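Local coordinates for protein putative aminooxidase (Propionibacterium acnes, PDB 2BA9) that probably isomerises polyunsaturated fatty acids to conjugated products such as conjugated linoleic acid, using a bound flavin-adenine dinucleotide, at residues Q126-H138 and M403-D417. Residues are numbered along the deposited sequence; the frame is centred on the assembly and turned at random.
With NA (sodium ion), chain B; FAD (flavin-adenine dinucleotide), chain D.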
# COMPACT_ATOMS: atom_id res chain seq x y z
N GLN A 126 9.76 -20.94 5.59
CA GLN A 126 10.04 -20.11 6.77
C GLN A 126 10.90 -18.90 6.39
O GLN A 126 11.90 -19.05 5.70
CB GLN A 126 10.74 -20.92 7.86
CG GLN A 126 11.13 -20.08 9.05
CD GLN A 126 11.18 -20.84 10.37
OE1 GLN A 126 11.68 -20.29 11.37
NE2 GLN A 126 10.66 -22.07 10.41
N GLY A 127 10.49 -17.71 6.83
CA GLY A 127 11.21 -16.47 6.52
C GLY A 127 10.54 -15.61 5.48
O GLY A 127 10.79 -14.40 5.41
N TYR A 128 9.69 -16.22 4.66
CA TYR A 128 8.85 -15.51 3.68
C TYR A 128 8.23 -14.20 4.19
O TYR A 128 8.04 -13.24 3.42
CB TYR A 128 7.72 -16.44 3.19
CG TYR A 128 6.54 -16.54 4.15
CD1 TYR A 128 5.43 -15.74 3.97
CD2 TYR A 128 6.54 -17.41 5.24
CE1 TYR A 128 4.35 -15.81 4.82
CE2 TYR A 128 5.45 -17.48 6.11
CZ TYR A 128 4.36 -16.67 5.89
OH TYR A 128 3.26 -16.71 6.74
N ASP A 129 7.90 -14.17 5.49
CA ASP A 129 7.12 -13.08 6.07
C ASP A 129 7.93 -11.91 6.60
O ASP A 129 7.35 -10.94 7.07
CB ASP A 129 6.16 -13.60 7.14
CG ASP A 129 6.86 -14.36 8.25
OD1 ASP A 129 8.04 -14.74 8.10
OD2 ASP A 129 6.20 -14.61 9.28
N ALA A 130 9.26 -11.99 6.51
CA ALA A 130 10.12 -10.87 6.90
C ALA A 130 9.78 -9.58 6.09
O ALA A 130 9.44 -9.62 4.89
CB ALA A 130 11.60 -11.26 6.74
N ASN A 131 9.85 -8.45 6.78
CA ASN A 131 9.64 -7.16 6.15
C ASN A 131 10.80 -6.89 5.18
O ASN A 131 11.94 -7.25 5.45
CB ASN A 131 9.54 -6.07 7.23
CG ASN A 131 9.43 -4.68 6.66
OD1 ASN A 131 10.43 -3.99 6.57
ND2 ASN A 131 8.22 -4.27 6.27
N GLY A 132 10.48 -6.30 4.04
CA GLY A 132 11.49 -6.02 3.01
C GLY A 132 11.90 -7.29 2.28
O GLY A 132 11.37 -8.37 2.56
N HIS A 133 12.85 -7.15 1.35
CA HIS A 133 13.27 -8.25 0.48
C HIS A 133 14.79 -8.49 0.50
O HIS A 133 15.31 -9.32 -0.26
CB HIS A 133 12.80 -7.99 -0.97
CG HIS A 133 11.32 -7.74 -1.09
ND1 HIS A 133 10.45 -8.64 -1.68
CD2 HIS A 133 10.56 -6.69 -0.70
CE1 HIS A 133 9.23 -8.15 -1.65
NE2 HIS A 133 9.26 -6.97 -1.05
N TYR A 134 15.49 -7.80 1.41
CA TYR A 134 16.96 -7.87 1.53
C TYR A 134 17.41 -9.24 2.04
O TYR A 134 18.54 -9.67 1.77
CB TYR A 134 17.51 -6.72 2.42
CG TYR A 134 16.78 -6.48 3.73
CD1 TYR A 134 17.11 -7.21 4.85
CD2 TYR A 134 15.74 -5.54 3.84
CE1 TYR A 134 16.46 -7.03 6.04
CE2 TYR A 134 15.07 -5.35 5.05
CZ TYR A 134 15.44 -6.10 6.15
OH TYR A 134 14.83 -5.98 7.36
N ASN A 135 16.53 -9.92 2.77
CA ASN A 135 16.69 -11.34 3.04
C ASN A 135 16.07 -12.10 1.87
O ASN A 135 14.84 -12.12 1.71
CB ASN A 135 16.04 -11.74 4.37
CG ASN A 135 16.49 -10.85 5.55
OD1 ASN A 135 15.69 -10.09 6.10
ND2 ASN A 135 17.76 -10.97 5.94
N LYS A 136 16.92 -12.69 1.04
CA LYS A 136 16.49 -13.33 -0.22
C LYS A 136 15.51 -14.48 0.04
O LYS A 136 15.81 -15.43 0.79
CB LYS A 136 17.72 -13.82 -0.99
CG LYS A 136 17.47 -14.27 -2.45
CD LYS A 136 18.69 -15.13 -2.95
CE LYS A 136 18.49 -15.67 -4.36
NZ LYS A 136 19.60 -16.61 -4.83
N VAL A 137 14.34 -14.41 -0.59
CA VAL A 137 13.29 -15.40 -0.36
C VAL A 137 13.52 -16.66 -1.20
O VAL A 137 14.23 -16.63 -2.20
CB VAL A 137 11.88 -14.83 -0.65
CG1 VAL A 137 11.62 -13.57 0.19
CG2 VAL A 137 11.71 -14.53 -2.15
N HIS A 138 12.92 -17.76 -0.75
CA HIS A 138 12.89 -19.01 -1.51
C HIS A 138 12.47 -18.75 -2.96
O HIS A 138 11.57 -17.96 -3.21
CB HIS A 138 11.86 -19.95 -0.86
CG HIS A 138 11.94 -21.37 -1.34
ND1 HIS A 138 11.58 -21.74 -2.62
CD2 HIS A 138 12.32 -22.50 -0.71
CE1 HIS A 138 11.75 -23.04 -2.75
NE2 HIS A 138 12.18 -23.53 -1.61
N MET A 403 10.38 -0.89 -1.69
CA MET A 403 11.37 -1.71 -0.94
C MET A 403 10.76 -2.71 0.05
O MET A 403 11.48 -3.55 0.62
CB MET A 403 12.35 -0.81 -0.16
CG MET A 403 13.16 0.16 -1.00
SD MET A 403 13.93 -0.55 -2.49
CE MET A 403 14.96 -1.82 -1.75
N SER A 404 9.45 -2.61 0.24
CA SER A 404 8.73 -3.44 1.20
C SER A 404 7.43 -3.92 0.54
O SER A 404 7.43 -4.90 -0.19
CB SER A 404 8.46 -2.65 2.49
OG SER A 404 7.76 -1.43 2.26
N PHE A 405 6.34 -3.21 0.80
CA PHE A 405 5.06 -3.53 0.19
C PHE A 405 4.19 -2.30 0.30
O PHE A 405 4.42 -1.45 1.16
CB PHE A 405 4.42 -4.72 0.91
CG PHE A 405 3.10 -5.10 0.35
CD1 PHE A 405 3.02 -5.81 -0.84
CD2 PHE A 405 1.93 -4.73 0.99
CE1 PHE A 405 1.79 -6.15 -1.38
CE2 PHE A 405 0.69 -5.05 0.45
CZ PHE A 405 0.62 -5.78 -0.72
N GLY A 406 3.20 -2.21 -0.59
CA GLY A 406 2.27 -1.10 -0.60
C GLY A 406 1.24 -1.10 0.52
O GLY A 406 0.05 -0.95 0.24
N ASN A 407 1.67 -1.25 1.77
CA ASN A 407 0.79 -0.99 2.94
C ASN A 407 1.50 -0.19 4.01
O ASN A 407 2.74 -0.09 4.00
CB ASN A 407 0.04 -2.26 3.43
CG ASN A 407 0.71 -3.04 4.60
OD1 ASN A 407 1.42 -2.50 5.45
ND2 ASN A 407 0.39 -4.33 4.66
N PHE A 408 0.73 0.46 4.89
CA PHE A 408 1.31 1.49 5.75
C PHE A 408 2.06 0.93 6.96
O PHE A 408 2.96 1.57 7.49
CB PHE A 408 0.33 2.63 6.10
CG PHE A 408 -0.92 2.20 6.86
CD1 PHE A 408 -0.89 2.00 8.24
CD2 PHE A 408 -2.14 2.13 6.21
CE1 PHE A 408 -2.05 1.65 8.93
CE2 PHE A 408 -3.30 1.77 6.90
CZ PHE A 408 -3.24 1.53 8.27
N ASP A 409 1.75 -0.29 7.38
CA ASP A 409 2.58 -0.91 8.41
C ASP A 409 3.91 -1.37 7.82
O ASP A 409 4.96 -1.22 8.44
CB ASP A 409 1.88 -2.09 9.07
CG ASP A 409 2.69 -2.66 10.22
OD1 ASP A 409 2.78 -2.01 11.29
OD2 ASP A 409 3.26 -3.76 10.03
N GLU A 410 3.87 -1.90 6.60
CA GLU A 410 5.06 -2.45 5.98
C GLU A 410 6.09 -1.37 5.72
O GLU A 410 7.28 -1.57 6.01
CB GLU A 410 4.74 -3.21 4.68
CG GLU A 410 3.99 -4.53 4.90
CD GLU A 410 4.82 -5.61 5.62
OE1 GLU A 410 6.01 -5.79 5.28
OE2 GLU A 410 4.27 -6.29 6.51
N VAL A 411 5.65 -0.23 5.20
CA VAL A 411 6.55 0.88 4.92
C VAL A 411 7.12 1.51 6.19
O VAL A 411 8.30 1.86 6.23
CB VAL A 411 5.92 1.98 4.01
CG1 VAL A 411 5.34 1.36 2.71
CG2 VAL A 411 4.89 2.78 4.75
N CYS A 412 6.29 1.67 7.22
CA CYS A 412 6.74 2.25 8.48
C CYS A 412 7.75 1.31 9.16
O CYS A 412 8.79 1.75 9.63
CB CYS A 412 5.56 2.53 9.42
SG CYS A 412 4.44 3.84 8.85
N HIS A 413 7.42 0.02 9.19
CA HIS A 413 8.32 -1.04 9.70
C HIS A 413 9.67 -1.06 8.95
O HIS A 413 10.75 -1.18 9.56
CB HIS A 413 7.59 -2.39 9.60
CG HIS A 413 8.29 -3.54 10.27
ND1 HIS A 413 7.83 -4.83 10.17
CD2 HIS A 413 9.42 -3.59 11.01
CE1 HIS A 413 8.63 -5.64 10.84
NE2 HIS A 413 9.60 -4.91 11.37
N TYR A 414 9.61 -0.90 7.63
CA TYR A 414 10.83 -0.79 6.84
C TYR A 414 11.62 0.48 7.21
O TYR A 414 12.85 0.42 7.32
CB TYR A 414 10.52 -0.80 5.34
CG TYR A 414 11.77 -0.91 4.49
CD1 TYR A 414 12.18 -2.13 3.98
CD2 TYR A 414 12.55 0.20 4.21
CE1 TYR A 414 13.33 -2.24 3.21
CE2 TYR A 414 13.69 0.11 3.44
CZ TYR A 414 14.08 -1.12 2.95
OH TYR A 414 15.20 -1.23 2.19
N SER A 415 10.94 1.61 7.37
CA SER A 415 11.62 2.85 7.80
C SER A 415 12.33 2.69 9.17
O SER A 415 13.51 3.02 9.32
CB SER A 415 10.64 4.04 7.81
OG SER A 415 10.54 4.64 6.51
N LYS A 416 11.59 2.18 10.16
CA LYS A 416 12.15 1.79 11.48
C LYS A 416 13.44 0.99 11.34
O LYS A 416 14.47 1.31 11.95
CB LYS A 416 11.11 0.97 12.25
CG LYS A 416 11.51 0.44 13.63
CD LYS A 416 10.43 -0.51 14.15
CE LYS A 416 10.60 -0.86 15.62
NZ LYS A 416 11.73 -1.78 15.84
N ASP A 417 13.38 -0.08 10.56
CA ASP A 417 14.51 -1.00 10.41
C ASP A 417 15.67 -0.35 9.64
O ASP A 417 16.82 -0.66 9.89
CB ASP A 417 14.08 -2.29 9.69
CG ASP A 417 13.29 -3.24 10.59
OD1 ASP A 417 13.34 -3.11 11.84
OD2 ASP A 417 12.63 -4.14 10.04
NA NA B . 4.33 -8.51 7.23
PA FAD D . 2.56 7.39 0.10
O1A FAD D . 1.48 7.05 1.08
O2A FAD D . 2.18 7.39 -1.37
O5B FAD D . 3.11 8.86 0.42
C5B FAD D . 4.18 9.34 -0.36
C4B FAD D . 4.40 10.81 -0.08
O4B FAD D . 5.50 11.26 -0.84
C3B FAD D . 3.17 11.66 -0.44
O3B FAD D . 2.80 12.45 0.66
C2B FAD D . 3.63 12.46 -1.64
O2B FAD D . 2.94 13.70 -1.78
C1B FAD D . 5.15 12.51 -1.40
N9A FAD D . 5.86 12.78 -2.67
C8A FAD D . 5.74 12.08 -3.86
N7A FAD D . 6.55 12.67 -4.79
C5A FAD D . 7.17 13.73 -4.21
C6A FAD D . 8.08 14.70 -4.68
N6A FAD D . 8.79 14.44 -5.83
N1A FAD D . 8.56 15.66 -3.80
C2A FAD D . 8.11 15.72 -2.49
N3A FAD D . 7.21 14.77 -2.03
C4A FAD D . 6.73 13.81 -2.87
N1 FAD D . -2.55 0.27 3.55
C2 FAD D . -2.78 -0.60 4.59
O2 FAD D . -1.88 -0.84 5.40
N3 FAD D . -4.01 -1.22 4.71
C4 FAD D . -5.01 -0.95 3.80
O4 FAD D . -6.11 -1.51 3.95
C4X FAD D . -4.78 -0.05 2.75
N5 FAD D . -5.76 0.23 1.81
C5X FAD D . -5.60 1.23 0.87
C6 FAD D . -6.65 1.59 0.03
C7 FAD D . -6.49 2.62 -0.88
C7M FAD D . -7.65 2.99 -1.76
C8 FAD D . -5.27 3.29 -0.97
C8M FAD D . -5.04 4.41 -1.94
C9 FAD D . -4.22 2.92 -0.12
C9A FAD D . -4.37 1.88 0.80
N10 FAD D . -3.32 1.47 1.64
C10 FAD D . -3.54 0.57 2.65
C1' FAD D . -1.89 1.73 1.27
C2' FAD D . -1.27 2.83 2.13
O2' FAD D . -2.10 3.98 2.22
C3' FAD D . 0.08 3.17 1.52
O3' FAD D . 0.83 1.96 1.32
C4' FAD D . 0.84 4.14 2.40
O4' FAD D . 0.25 5.43 2.38
C5' FAD D . 2.29 4.18 1.93
O5' FAD D . 2.95 5.28 2.51
P FAD D . 4.27 5.90 1.79
O1P FAD D . 4.77 7.11 2.56
O2P FAD D . 5.29 4.81 1.70
O3P FAD D . 3.80 6.39 0.34
O HOH W 1 6.56 -8.30 6.34
O HOH W 2 4.47 -10.62 7.42
O HOH W 3 13.11 -4.07 7.40
O HOH W 4 7.51 -5.86 3.25
O HOH W 5 14.07 -4.96 0.46
O HOH W 6 2.00 -8.75 7.27
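Asn131 reaches across to helix 408-417 and gives its ND2 to two acceptors of one residue, Glu410 OE1 and Glu410 O, each at 2.9 Å; CG anti to the backbone N (chi1 175°) carries the amide there. OE1 is approached from above the carboxylate plane, and Glu410 O also accepts from Tyr414 N inside the helix. In the second polar link the His133 ring points NE2 edge-on at Ser404 O (2.9 Å), in the carbonyl plane and on a lone pair; Tyr379 OH is hydrogen-bonded to ND1, fixing the ring at both nitrogens.

Asn131 CB lies over one face of the His413 ring, 3.9 Å from its centroid, a CH-pi contact. Gly132 CA makes a CA-H...O contact with Met403 O at 3.4 Å.

Water 3 joins Asn131 OD1, Tyr134 OH and Asp417 OD2, while water 1 links Asp129 O to Glu410 OE1. Glu410 OE2 binds the sodium ion at 2.3 Å; Lys183 O and waters 1, 2 and 6 are further ligands. Asn407, the N-cap residue, accepts from Glu410 N through OD1, and Phe408 N hydrogen-bonds FAD O2. The start of helix 408-423 and the turn before it thus meet loop, metal and flavin, and the sodium ion probably offsets the buried charge of Glu410.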